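Local coordinates for member of DUF4221 family (Bacteroides vulgatus, PDB 3S9J), which is of unknown function but folds as a six-bladed beta-propeller and is probably a bacterial lipoprotein, at residues F183-F188 and C214-Y219; G218-M223 and K242-K247; F146-I151 and Y199-D204; R163-A168 and V177-I182. All coordinates share one frame; numbering follows the deposited sequence. Where two conformers were deposited one is given.

Interaction 1. Residues F183-F188 and C214-Y219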
# COMPACT_ATOMS: atom_id res chain seq x y z
N PHE A 183 -8.58 15.76 -6.76
CA PHE A 183 -9.94 15.23 -6.73
C PHE A 183 -10.02 13.88 -7.47
O PHE A 183 -9.22 13.59 -8.34
CB PHE A 183 -10.88 16.24 -7.36
CG PHE A 183 -10.96 17.54 -6.59
CD1 PHE A 183 -11.79 17.64 -5.48
CD2 PHE A 183 -10.16 18.62 -6.92
CE1 PHE A 183 -11.86 18.81 -4.74
CE2 PHE A 183 -10.23 19.80 -6.19
CZ PHE A 183 -11.07 19.88 -5.09
N TYR A 184 -11.02 13.10 -7.12
CA TYR A 184 -11.23 11.84 -7.83
C TYR A 184 -11.55 12.14 -9.29
O TYR A 184 -12.23 13.11 -9.60
CB TYR A 184 -12.38 11.05 -7.20
CG TYR A 184 -12.00 10.27 -6.00
CD1 TYR A 184 -11.94 10.85 -4.74
CD2 TYR A 184 -11.68 8.92 -6.11
CE1 TYR A 184 -11.58 10.11 -3.59
CE2 TYR A 184 -11.32 8.17 -4.98
CZ TYR A 184 -11.28 8.76 -3.72
OH TYR A 184 -10.93 8.00 -2.62
N PRO A 185 -11.02 11.33 -10.20
CA PRO A 185 -11.22 11.57 -11.62
C PRO A 185 -12.64 11.15 -12.03
O PRO A 185 -13.27 10.31 -11.36
CB PRO A 185 -10.17 10.67 -12.28
CG PRO A 185 -9.92 9.58 -11.31
CD PRO A 185 -10.11 10.20 -9.94
N PRO A 186 -13.17 11.75 -13.11
CA PRO A 186 -14.55 11.47 -13.55
C PRO A 186 -14.64 10.19 -14.37
O PRO A 186 -15.08 10.21 -15.54
CB PRO A 186 -14.89 12.70 -14.41
CG PRO A 186 -13.57 13.08 -15.02
CD PRO A 186 -12.54 12.82 -13.92
N ILE A 187 -14.23 9.08 -13.76
CA ILE A 187 -14.17 7.78 -14.45
C ILE A 187 -15.10 6.74 -13.82
O ILE A 187 -14.98 5.56 -14.12
CB ILE A 187 -12.71 7.23 -14.50
CG1 ILE A 187 -12.17 6.94 -13.10
CG2 ILE A 187 -11.81 8.20 -15.25
CD1 ILE A 187 -10.69 6.46 -13.07
N PHE A 188 -15.99 7.19 -12.92
CA PHE A 188 -16.89 6.32 -12.17
C PHE A 188 -18.32 6.60 -12.61
O PHE A 188 -18.86 7.67 -12.36
CB PHE A 188 -16.72 6.56 -10.68
CG PHE A 188 -15.32 6.39 -10.22
CD1 PHE A 188 -14.81 5.12 -10.02
CD2 PHE A 188 -14.51 7.49 -10.04
CE1 PHE A 188 -13.49 4.95 -9.63
CE2 PHE A 188 -13.19 7.32 -9.62
CZ PHE A 188 -12.68 6.05 -9.43
N CYS A 214 -0.44 8.15 -8.39
CA CYS A 214 -1.61 7.39 -7.94
C CYS A 214 -2.08 6.47 -9.07
O CYS A 214 -2.20 6.91 -10.22
CB CYS A 214 -2.75 8.28 -7.56
SG CYS A 214 -2.33 9.49 -6.27
N GLY A 215 -2.36 5.22 -8.71
CA GLY A 215 -2.85 4.20 -9.64
C GLY A 215 -4.16 3.61 -9.14
O GLY A 215 -4.16 2.79 -8.23
N PHE A 216 -5.27 4.04 -9.74
CA PHE A 216 -6.58 3.46 -9.46
C PHE A 216 -6.56 2.01 -9.91
O PHE A 216 -6.09 1.70 -10.98
CB PHE A 216 -7.73 4.25 -10.14
CG PHE A 216 -8.11 5.49 -9.40
CD1 PHE A 216 -9.04 5.44 -8.38
CD2 PHE A 216 -7.47 6.68 -9.67
CE1 PHE A 216 -9.35 6.56 -7.66
CE2 PHE A 216 -7.74 7.80 -8.94
CZ PHE A 216 -8.70 7.76 -7.94
N PHE A 217 -7.02 1.14 -9.03
CA PHE A 217 -7.02 -0.29 -9.32
C PHE A 217 -7.77 -0.60 -10.62
O PHE A 217 -7.37 -1.49 -11.37
CB PHE A 217 -7.64 -1.08 -8.17
CG PHE A 217 -6.98 -0.84 -6.82
CD1 PHE A 217 -5.61 -0.65 -6.70
CD2 PHE A 217 -7.75 -0.85 -5.66
CE1 PHE A 217 -5.02 -0.47 -5.42
CE2 PHE A 217 -7.18 -0.64 -4.40
CZ PHE A 217 -5.81 -0.48 -4.30
N GLY A 218 -8.83 0.13 -10.90
CA GLY A 218 -9.65 -0.15 -12.08
C GLY A 218 -9.31 0.60 -13.34
O GLY A 218 -10.10 0.61 -14.27
N TYR A 219 -8.13 1.22 -13.41
CA TYR A 219 -7.81 2.13 -14.51
C TYR A 219 -6.45 1.89 -15.13
O TYR A 219 -5.46 1.70 -14.44
CB TYR A 219 -7.90 3.58 -14.01
CG TYR A 219 -8.08 4.66 -15.07
CD1 TYR A 219 -8.88 4.47 -16.19
CD2 TYR A 219 -7.49 5.90 -14.90
CE1 TYR A 219 -9.07 5.50 -17.12
CE2 TYR A 219 -7.66 6.93 -15.83
CZ TYR A 219 -8.45 6.72 -16.93
OH TYR A 219 -8.63 7.76 -17.82

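Interaction 2. Residues G218-M223 and K242-K247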
# COMPACT_ATOMS: atom_id res chain seq x y z
N GLY A 218 -8.83 0.13 -10.90
CA GLY A 218 -9.65 -0.15 -12.08
C GLY A 218 -9.31 0.60 -13.34
O GLY A 218 -10.10 0.61 -14.27
N TYR A 219 -8.13 1.22 -13.41
CA TYR A 219 -7.81 2.13 -14.51
C TYR A 219 -6.45 1.89 -15.13
O TYR A 219 -5.46 1.70 -14.44
CB TYR A 219 -7.90 3.58 -14.01
CG TYR A 219 -8.08 4.66 -15.07
CD1 TYR A 219 -8.88 4.47 -16.19
CD2 TYR A 219 -7.49 5.90 -14.90
CE1 TYR A 219 -9.07 5.50 -17.12
CE2 TYR A 219 -7.66 6.93 -15.83
CZ TYR A 219 -8.45 6.72 -16.93
OH TYR A 219 -8.63 7.76 -17.82
N ASP A 220 -6.40 1.96 -16.46
CA ASP A 220 -5.18 1.79 -17.23
C ASP A 220 -4.10 2.83 -16.96
O ASP A 220 -2.94 2.56 -17.18
CB ASP A 220 -5.47 1.89 -18.73
CG ASP A 220 -6.19 0.71 -19.29
OD1 ASP A 220 -6.61 -0.19 -18.55
OD2 ASP A 220 -6.29 0.69 -20.51
N SER A 221 -4.48 4.02 -16.52
CA SER A 221 -3.53 5.13 -16.46
C SER A 221 -3.16 5.50 -15.04
O SER A 221 -3.96 5.37 -14.11
CB SER A 221 -4.09 6.35 -17.20
OG SER A 221 -4.15 6.11 -18.59
N LEU A 222 -1.93 5.96 -14.90
CA LEU A 222 -1.43 6.55 -13.65
C LEU A 222 -1.63 8.07 -13.66
O LEU A 222 -1.48 8.73 -14.69
CB LEU A 222 0.06 6.28 -13.47
CG LEU A 222 0.50 4.83 -13.31
CD1 LEU A 222 2.04 4.77 -13.30
CD2 LEU A 222 -0.12 4.24 -12.01
N MSE A 223 -1.90 8.60 -12.47
CA MSE A 223 -2.10 10.02 -12.25
C MSE A 223 -0.88 10.54 -11.53
O MSE A 223 -0.42 9.93 -10.55
CB MSE A 223 -3.32 10.19 -11.34
CG MSE A 223 -3.87 11.56 -11.25
SE MSE A 223 -5.12 11.60 -9.77
CE MSE A 223 -3.85 12.09 -8.43
N LYS A 242 -7.06 -6.65 -21.02
CA LYS A 242 -7.92 -5.78 -21.80
C LYS A 242 -7.91 -4.39 -21.14
O LYS A 242 -7.82 -4.29 -19.91
CB LYS A 242 -9.33 -6.38 -21.74
CG LYS A 242 -10.31 -5.86 -22.70
CD LYS A 242 -11.70 -6.47 -22.43
CE LYS A 242 -12.73 -5.97 -23.43
NZ LYS A 242 -12.37 -6.45 -24.77
N SER A 243 -8.00 -3.34 -21.94
CA SER A 243 -8.10 -1.98 -21.39
C SER A 243 -9.30 -1.87 -20.46
O SER A 243 -10.34 -2.48 -20.72
CB SER A 243 -8.18 -0.95 -22.52
OG SER A 243 -8.48 0.32 -21.99
N MSE A 244 -9.15 -1.14 -19.35
CA MSE A 244 -10.24 -1.03 -18.37
C MSE A 244 -10.45 0.36 -17.80
O MSE A 244 -9.53 1.22 -17.78
CB MSE A 244 -10.00 -2.02 -17.22
CG MSE A 244 -8.83 -1.70 -16.34
SE MSE A 244 -8.66 -2.89 -14.79
CE MSE A 244 -8.27 -4.47 -15.71
N LYS A 245 -11.68 0.57 -17.33
CA LYS A 245 -12.04 1.67 -16.45
C LYS A 245 -12.78 1.08 -15.24
O LYS A 245 -13.25 -0.07 -15.30
CB LYS A 245 -12.93 2.71 -17.16
CG LYS A 245 -12.32 3.26 -18.46
CD LYS A 245 -12.36 4.81 -18.57
CE LYS A 245 -13.76 5.39 -18.72
NZ LYS A 245 -13.73 6.87 -19.01
N PRO A 246 -12.85 1.82 -14.13
CA PRO A 246 -13.38 1.19 -12.95
C PRO A 246 -14.84 0.81 -13.07
O PRO A 246 -15.60 1.39 -13.86
CB PRO A 246 -13.16 2.25 -11.84
CG PRO A 246 -12.08 3.12 -12.36
CD PRO A 246 -12.34 3.17 -13.82
N LYS A 247 -15.19 -0.21 -12.32
CA LYS A 247 -16.56 -0.71 -12.25
C LYS A 247 -16.87 -0.77 -10.77
O LYS A 247 -16.34 -1.61 -10.05
CB LYS A 247 -16.69 -2.10 -12.89
CG LYS A 247 -18.03 -2.32 -13.61
CD LYS A 247 -19.18 -2.71 -12.68
CE LYS A 247 -19.47 -4.22 -12.72
NZ LYS A 247 -19.12 -4.95 -11.45
O HOH W 1 -5.93 -2.68 -18.39

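Interaction 3. Residues F146-I151 and Y199-D204. With GOL (glycerol), chain R; FMT (formic acid), chain F.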
# COMPACT_ATOMS: atom_id res chain seq x y z
N PHE A 146 0.28 13.47 4.79
CA PHE A 146 -0.72 13.38 3.74
C PHE A 146 -1.18 11.96 3.64
O PHE A 146 -0.35 11.03 3.59
CB PHE A 146 -0.11 13.77 2.42
CG PHE A 146 0.15 15.23 2.29
CD1 PHE A 146 1.19 15.84 3.00
CD2 PHE A 146 -0.62 16.01 1.42
CE1 PHE A 146 1.43 17.19 2.86
CE2 PHE A 146 -0.37 17.38 1.30
CZ PHE A 146 0.65 17.95 2.00
N LEU A 147 -2.49 11.79 3.58
CA LEU A 147 -3.20 10.50 3.67
C LEU A 147 -4.29 10.43 2.59
O LEU A 147 -4.93 11.43 2.33
CB LEU A 147 -3.97 10.38 5.00
CG LEU A 147 -3.29 10.15 6.36
CD1 LEU A 147 -4.08 9.15 7.16
CD2 LEU A 147 -1.88 9.67 6.22
N ARG A 148 -4.58 9.23 2.09
CA ARG A 148 -5.73 9.03 1.23
C ARG A 148 -7.01 9.35 1.97
O ARG A 148 -7.13 9.10 3.18
CB ARG A 148 -5.76 7.55 0.77
CG ARG A 148 -7.03 7.09 0.12
CD ARG A 148 -6.82 5.69 -0.49
NE ARG A 148 -8.09 5.11 -0.89
CZ ARG A 148 -8.91 4.40 -0.12
NH1 ARG A 148 -8.62 4.16 1.16
NH2 ARG A 148 -10.05 3.94 -0.64
N GLN A 149 -7.99 9.84 1.24
CA GLN A 149 -9.32 10.04 1.77
C GLN A 149 -10.36 9.27 0.92
O GLN A 149 -10.23 9.17 -0.30
CB GLN A 149 -9.64 11.53 1.81
CG GLN A 149 -8.82 12.23 2.88
CD GLN A 149 -9.28 11.89 4.28
OE1 GLN A 149 -10.29 12.41 4.76
NE2 GLN A 149 -8.55 11.02 4.94
N GLU A 150 -11.34 8.71 1.63
CA GLU A 150 -12.42 7.96 0.98
C GLU A 150 -13.63 8.90 0.73
O GLU A 150 -13.60 10.08 1.08
CB GLU A 150 -12.77 6.72 1.83
CG GLU A 150 -11.63 5.65 1.88
CD GLU A 150 -12.03 4.36 2.62
OE1 GLU A 150 -13.21 4.27 3.01
OE2 GLU A 150 -11.17 3.45 2.82
N ILE A 151 -14.67 8.38 0.07
CA ILE A 151 -15.86 9.19 -0.23
C ILE A 151 -16.67 9.57 1.03
O ILE A 151 -16.68 8.85 2.00
CB ILE A 151 -16.78 8.48 -1.26
CG1 ILE A 151 -17.26 7.13 -0.71
CG2 ILE A 151 -16.01 8.30 -2.58
CD1 ILE A 151 -18.27 6.40 -1.58
N TYR A 199 -13.38 1.82 -6.23
CA TYR A 199 -12.76 3.14 -6.43
C TYR A 199 -11.43 3.27 -5.68
O TYR A 199 -10.92 4.36 -5.52
CB TYR A 199 -13.71 4.28 -6.04
CG TYR A 199 -14.14 4.29 -4.61
CD1 TYR A 199 -15.24 3.55 -4.19
CD2 TYR A 199 -13.47 5.05 -3.66
CE1 TYR A 199 -15.66 3.55 -2.87
CE2 TYR A 199 -13.87 5.04 -2.32
CZ TYR A 199 -14.97 4.28 -1.94
OH TYR A 199 -15.42 4.25 -0.64
N GLY A 200 -10.84 2.14 -5.31
CA GLY A 200 -9.58 2.14 -4.61
C GLY A 200 -8.43 2.57 -5.48
O GLY A 200 -8.45 2.42 -6.73
N PHE A 201 -7.38 3.05 -4.82
CA PHE A 201 -6.13 3.34 -5.50
C PHE A 201 -4.94 3.12 -4.59
O PHE A 201 -5.07 3.20 -3.37
CB PHE A 201 -6.07 4.77 -6.06
CG PHE A 201 -6.09 5.87 -5.02
CD1 PHE A 201 -7.28 6.39 -4.55
CD2 PHE A 201 -4.90 6.45 -4.59
CE1 PHE A 201 -7.30 7.45 -3.64
CE2 PHE A 201 -4.91 7.51 -3.68
CZ PHE A 201 -6.10 7.99 -3.20
N SER A 202 -3.81 2.84 -5.21
CA SER A 202 -2.52 2.80 -4.55
C SER A 202 -1.76 4.06 -4.93
O SER A 202 -2.06 4.70 -5.94
CB SER A 202 -1.76 1.52 -4.99
OG SER A 202 -0.41 1.46 -4.52
N TYR A 203 -0.79 4.45 -4.12
CA TYR A 203 -0.01 5.65 -4.46
C TYR A 203 1.38 5.49 -3.88
O TYR A 203 1.61 4.68 -2.98
CB TYR A 203 -0.69 6.94 -3.96
CG TYR A 203 -0.80 7.05 -2.46
CD1 TYR A 203 -1.86 6.50 -1.78
CD2 TYR A 203 0.18 7.71 -1.72
CE1 TYR A 203 -1.97 6.56 -0.39
CE2 TYR A 203 0.10 7.79 -0.35
CZ TYR A 203 -0.96 7.21 0.32
OH TYR A 203 -1.05 7.29 1.68
N ASP A 204 2.30 6.28 -4.39
CA ASP A 204 3.60 6.40 -3.79
C ASP A 204 4.10 7.82 -4.01
O ASP A 204 3.57 8.56 -4.83
CB ASP A 204 4.58 5.37 -4.37
CG ASP A 204 5.65 4.92 -3.36
OD1 ASP A 204 5.86 5.61 -2.32
OD2 ASP A 204 6.27 3.86 -3.60
C1 GOL R . -13.66 0.93 -0.33
O1 GOL R . -13.53 1.04 1.07
C2 GOL R . -12.28 0.78 -1.00
O2 GOL R . -11.22 1.28 -0.19
C3 GOL R . -12.28 1.53 -2.33
O3 GOL R . -13.31 1.06 -3.20
C FMT F . -11.36 -1.33 -4.45
O1 FMT F . -12.37 -1.54 -3.79
O2 FMT F . -11.37 -0.74 -5.52
O HOH W 2 -3.25 6.56 2.90
O HOH W 3 -10.07 5.32 -3.04

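Interaction 4. Residues R163-A168 and V177-I182. With FMT (formic acid), chain E.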
# COMPACT_ATOMS: atom_id res chain seq x y z
N ARG A 163 -15.64 16.55 -7.20
CA ARG A 163 -15.72 17.40 -6.02
C ARG A 163 -15.26 16.68 -4.75
O ARG A 163 -15.33 17.26 -3.66
CB ARG A 163 -17.16 17.88 -5.82
CG ARG A 163 -17.69 18.71 -6.97
CD ARG A 163 -18.94 19.46 -6.52
NE ARG A 163 -20.08 18.56 -6.38
CZ ARG A 163 -21.12 18.51 -7.23
NH1 ARG A 163 -21.18 19.30 -8.30
NH2 ARG A 163 -22.11 17.65 -7.01
N THR A 164 -14.82 15.43 -4.87
CA THR A 164 -14.41 14.65 -3.70
C THR A 164 -12.88 14.60 -3.66
O THR A 164 -12.24 14.25 -4.64
CB THR A 164 -15.00 13.20 -3.79
OG1 THR A 164 -16.43 13.27 -3.81
CG2 THR A 164 -14.52 12.31 -2.61
N HIS A 165 -12.30 14.95 -2.51
CA HIS A 165 -10.86 15.01 -2.38
C HIS A 165 -10.26 13.61 -2.21
O HIS A 165 -10.74 12.81 -1.41
CB HIS A 165 -10.46 15.83 -1.15
CG HIS A 165 -10.93 17.24 -1.19
ND1 HIS A 165 -12.13 17.65 -0.65
CD2 HIS A 165 -10.35 18.35 -1.70
CE1 HIS A 165 -12.27 18.96 -0.82
NE2 HIS A 165 -11.20 19.41 -1.45
N MSE A 166 -9.16 13.37 -2.92
CA MSE A 166 -8.38 12.15 -2.78
C MSE A 166 -7.44 12.12 -1.58
O MSE A 166 -7.06 11.05 -1.15
CB MSE A 166 -7.57 11.88 -4.04
CG MSE A 166 -8.43 11.35 -5.23
SE MSE A 166 -7.39 11.20 -6.85
CE MSE A 166 -6.26 9.84 -6.26
N PHE A 167 -7.01 13.30 -1.10
CA PHE A 167 -6.06 13.40 -0.00
C PHE A 167 -6.43 14.51 0.97
O PHE A 167 -7.10 15.48 0.60
CB PHE A 167 -4.67 13.71 -0.55
CG PHE A 167 -4.05 12.55 -1.28
CD1 PHE A 167 -3.29 11.61 -0.59
CD2 PHE A 167 -4.24 12.40 -2.64
CE1 PHE A 167 -2.72 10.55 -1.26
CE2 PHE A 167 -3.68 11.32 -3.30
CZ PHE A 167 -2.92 10.41 -2.62
N ALA A 168 -5.99 14.34 2.20
CA ALA A 168 -6.03 15.37 3.22
C ALA A 168 -4.70 15.32 3.94
O ALA A 168 -4.02 14.30 3.89
CB ALA A 168 -7.15 15.15 4.19
N VAL A 177 -6.19 19.96 10.01
CA VAL A 177 -6.42 19.12 8.81
C VAL A 177 -6.81 20.04 7.65
O VAL A 177 -7.59 20.98 7.81
CB VAL A 177 -7.50 18.05 9.07
CG1 VAL A 177 -7.86 17.31 7.75
CG2 VAL A 177 -7.01 17.03 10.14
N LYS A 178 -6.19 19.81 6.49
CA LYS A 178 -6.50 20.52 5.26
C LYS A 178 -6.90 19.53 4.18
O LYS A 178 -6.31 18.45 4.08
CB LYS A 178 -5.29 21.28 4.73
CG LYS A 178 -4.67 22.26 5.69
CD LYS A 178 -3.57 23.04 5.01
CE LYS A 178 -2.46 23.44 6.01
NZ LYS A 178 -1.35 22.46 6.04
N TRP A 179 -7.89 19.88 3.39
CA TRP A 179 -8.21 19.09 2.20
C TRP A 179 -7.22 19.50 1.12
O TRP A 179 -6.95 20.69 0.94
CB TRP A 179 -9.60 19.44 1.65
CG TRP A 179 -10.79 19.02 2.43
CD1 TRP A 179 -11.76 19.85 2.94
CD2 TRP A 179 -11.20 17.69 2.73
NE1 TRP A 179 -12.73 19.11 3.55
CE2 TRP A 179 -12.42 17.78 3.43
CE3 TRP A 179 -10.66 16.42 2.45
CZ2 TRP A 179 -13.11 16.65 3.89
CZ3 TRP A 179 -11.34 15.31 2.91
CH2 TRP A 179 -12.56 15.43 3.62
N ILE A 180 -6.70 18.54 0.38
CA ILE A 180 -5.73 18.80 -0.66
C ILE A 180 -6.50 18.83 -1.99
O ILE A 180 -7.33 17.95 -2.21
CB ILE A 180 -4.66 17.71 -0.68
CG1 ILE A 180 -4.03 17.58 0.73
CG2 ILE A 180 -3.59 18.03 -1.72
CD1 ILE A 180 -3.49 18.90 1.31
N PRO A 181 -6.25 19.84 -2.84
CA PRO A 181 -7.10 19.99 -4.05
C PRO A 181 -6.71 19.04 -5.21
O PRO A 181 -6.39 19.46 -6.33
CB PRO A 181 -6.92 21.47 -4.40
CG PRO A 181 -5.54 21.78 -3.93
CD PRO A 181 -5.36 21.00 -2.67
N ILE A 182 -6.74 17.75 -4.89
CA ILE A 182 -6.55 16.64 -5.82
C ILE A 182 -7.81 15.83 -5.68
O ILE A 182 -8.09 15.30 -4.60
CB ILE A 182 -5.36 15.77 -5.43
CG1 ILE A 182 -4.05 16.57 -5.51
CG2 ILE A 182 -5.24 14.50 -6.35
CD1 ILE A 182 -2.87 15.77 -4.86
C FMT E . -20.45 16.46 -2.66
O1 FMT E . -20.24 16.76 -3.84
O2 FMT E . -19.66 15.77 -2.02

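Interaction 1. Residues F183-F188 and C214-Y219
Two neighbouring blades of the six-bladed beta-propeller meet here through an aromatic cluster of Y184, F188 and F216, where the loop leaving strand 177-183 runs over the end of strand 211-216. F216 is the hub. Its ring points at the loop and is met from there by Y184, P185 and F188. F188 turns an edge to the F216 face in an offset edge-to-face pair, centroids 5.7 Å apart and planes at 65°, with F188 CZ 3.8 Å from F216 CE1. Y184 lies obliquely beside the same ring, planes at 58°, and its CD2 reaches to 3.7 Å from F216 CE1 at the ring's edge. The Y184 hydroxyl looks elsewhere, to the carbonyl of Q149. P185 comes from the opposite direction to F216 and sets its CD 3.5 Å from F216 CZ. Beyond F216 the chain makes a type I beta turn, F216 to Y219, closed by the bond from Y219 N to F216 O. The turn carries Y219 round to I187. With CG1 of I187 held between its own backbone N and carbonyl carbon (chi1 64°) and the chain then extended, CD1 sits over one face of the Y219 ring, 3.9 Å from the centroid.

Interaction 2. Residues G218-M223 and K242-K247
D220, the S243 hydroxyl and the M244 backbone N carry the polar half of this contact, the carboxylate using both oxygens. M244 N donates to D220 OD1 at 2.8 Å, a fairly straight bond (163°), and the hydroxyl of S243 donates to D220 OD2 at 2.7 Å. Both donors stand out of the carboxylate plane, by 38° and 39°. A water adds a third grip, giving one hydrogen to D220 OD1 at 2.6 Å and the other to the K242 carbonyl. Three donors to one carboxylate should favour its charged form and fix its rotation. The amide of D220 returns only a weak, long bond to M244 O. Van der Waals packing surrounds the G218 carbonyl oxygen, with P246 against it and CG of selenomethionine M244 3.4 Å from G218 O. The side chains of Y219 and K245 run side by side in the same direction, K245 CD 3.7 Å from Y219 CE1, and beside them Y219 CD1 makes a looser apolar touch with P246 CD at 4.4 Å. In the propeller, 218-220 lies in the connection between strands 211-216 and 221-225, and the loop 242-247, between strands 231-235 and 249-250, lies against it; M244 also touches Y267 of strand 266-273, and P246 touches F188.

Interaction 3. Residues F146-I151 and Y199-D204
F146 and L147 come close to the other segment only at the tip of Y203, whose OH lies 4.3 Å from F146 O; that hydroxyl is hydrogen-bonded to A138 N. A water ties it in as well, 2.6 Å from Y203 OH and accepting from R148 N.

R148 carries most of the contact. Its CG is anti to the backbone N (chi1 167°) and the chain stays extended as far as NE, so the methylenes slide along F201 in the opposite sense to that side chain. CD lies over one face of the F201 ring, 3.9 Å from the centroid, a CH-pi contact, while CB rests near Y203 CE1. The guanidinium is turned 69° from the F201 plane, and the ring meets its edge. R148 NH2 donates to a second water at 2.8 Å, and this water donates in turn to Y199 O.

The two strands, 144-148 and 201-206, each belong to a different blade of the propeller and run nearly antiparallel, their axes 9.4 Å apart, so side chains and waters bridge them rather than backbone bonds.

After Q149, whose NE2 bonds back to the R148 carbonyl, E150 turns to R148: in the conformer given, E150 OE2 forms a salt bridge with R148 NH1 at 3.1 Å. A glycerol, probably from the crystallisation liquor, sits beside this pair and accepts a weak bond from R148 NH2. Its O3 lies over one face of the Y199 ring and accepts from Y199 N. I151 covers the opposite face with CG2, and I151 CG1 reaches 3.4 Å from Y199 OH.

Interaction 4. Residues R163-A168 and V177-I182
F167 and I180 face each other at the apolar centre, F167 CB 4.0 Å from I180 CB, on the face of the sheet turned to the neighbouring blade, where the F167 ring meets Y203 edge-to-face. I182 extends this patch. Its CG2 touches SE of selenomethionine M166 at 4.0 Å, the two side chains crossing at about a right angle, and its CD1 comes obliquely to the F167 ring.

On the other face A168 pairs with W179, a non-hydrogen-bonded antiparallel pair, and A168 CB lies 4.1 Å from W179 CE3. W179 then serves as a platform for H165. The imidazole stacks, offset, on the five-membered ring of the indole, centroids 4.2 Å apart and planes only 8° from parallel. W179 CB sits almost over the centre of the imidazole, a CH-pi contact, while H165 ND1 lies over the indole face. With H165 CG beside its backbone N (chi1 -61°), the ring's edge is left facing the I180 carbonyl.

Two backbone bonds span the pair. I180 N donates to F167 O at 3.1 Å, approaching from above the carbonyl plane. M166 N donates to I182 O at 2.8 Å, nearly straight at 172° and in the carbonyl plane. Between them F167 N is buried without a partner, consistent with the corners the chain turns at M166 and at P181, the latter the centre of an inverse gamma turn. At the polar margin R163 NE holds a formate, probably from the crystallisation liquor, and R163 NH2 forms a salt bridge with D160. The whole is the outer beta hairpin of a four-stranded antiparallel propeller blade, strands 165-171 and 177-183, kinked at matching points.

From the N terminus, strand 144-148 opens interaction 3, which closes only at 199-204 in the next blade. Nested inside that loop is interaction 4, the local hairpin pairing of 163-168 with 177-182; strand 144-148 is hydrogen-bonded to strand 165-171, so both contacts share one blade. Interaction 1 starts directly afterwards at 183-188 and crosses interaction 3, since 199-204 lies between its two segments. It ends on strand 211-216, the sheet neighbour of 201-206. Interaction 2 begins where interaction 1 ends, sharing G218 and Y219, and closes a short loop to 242-247. Interactions 1 and 3 thus join two adjacent blades, while backbone pairing of C214 with M223 ties interaction 1 to interaction 2.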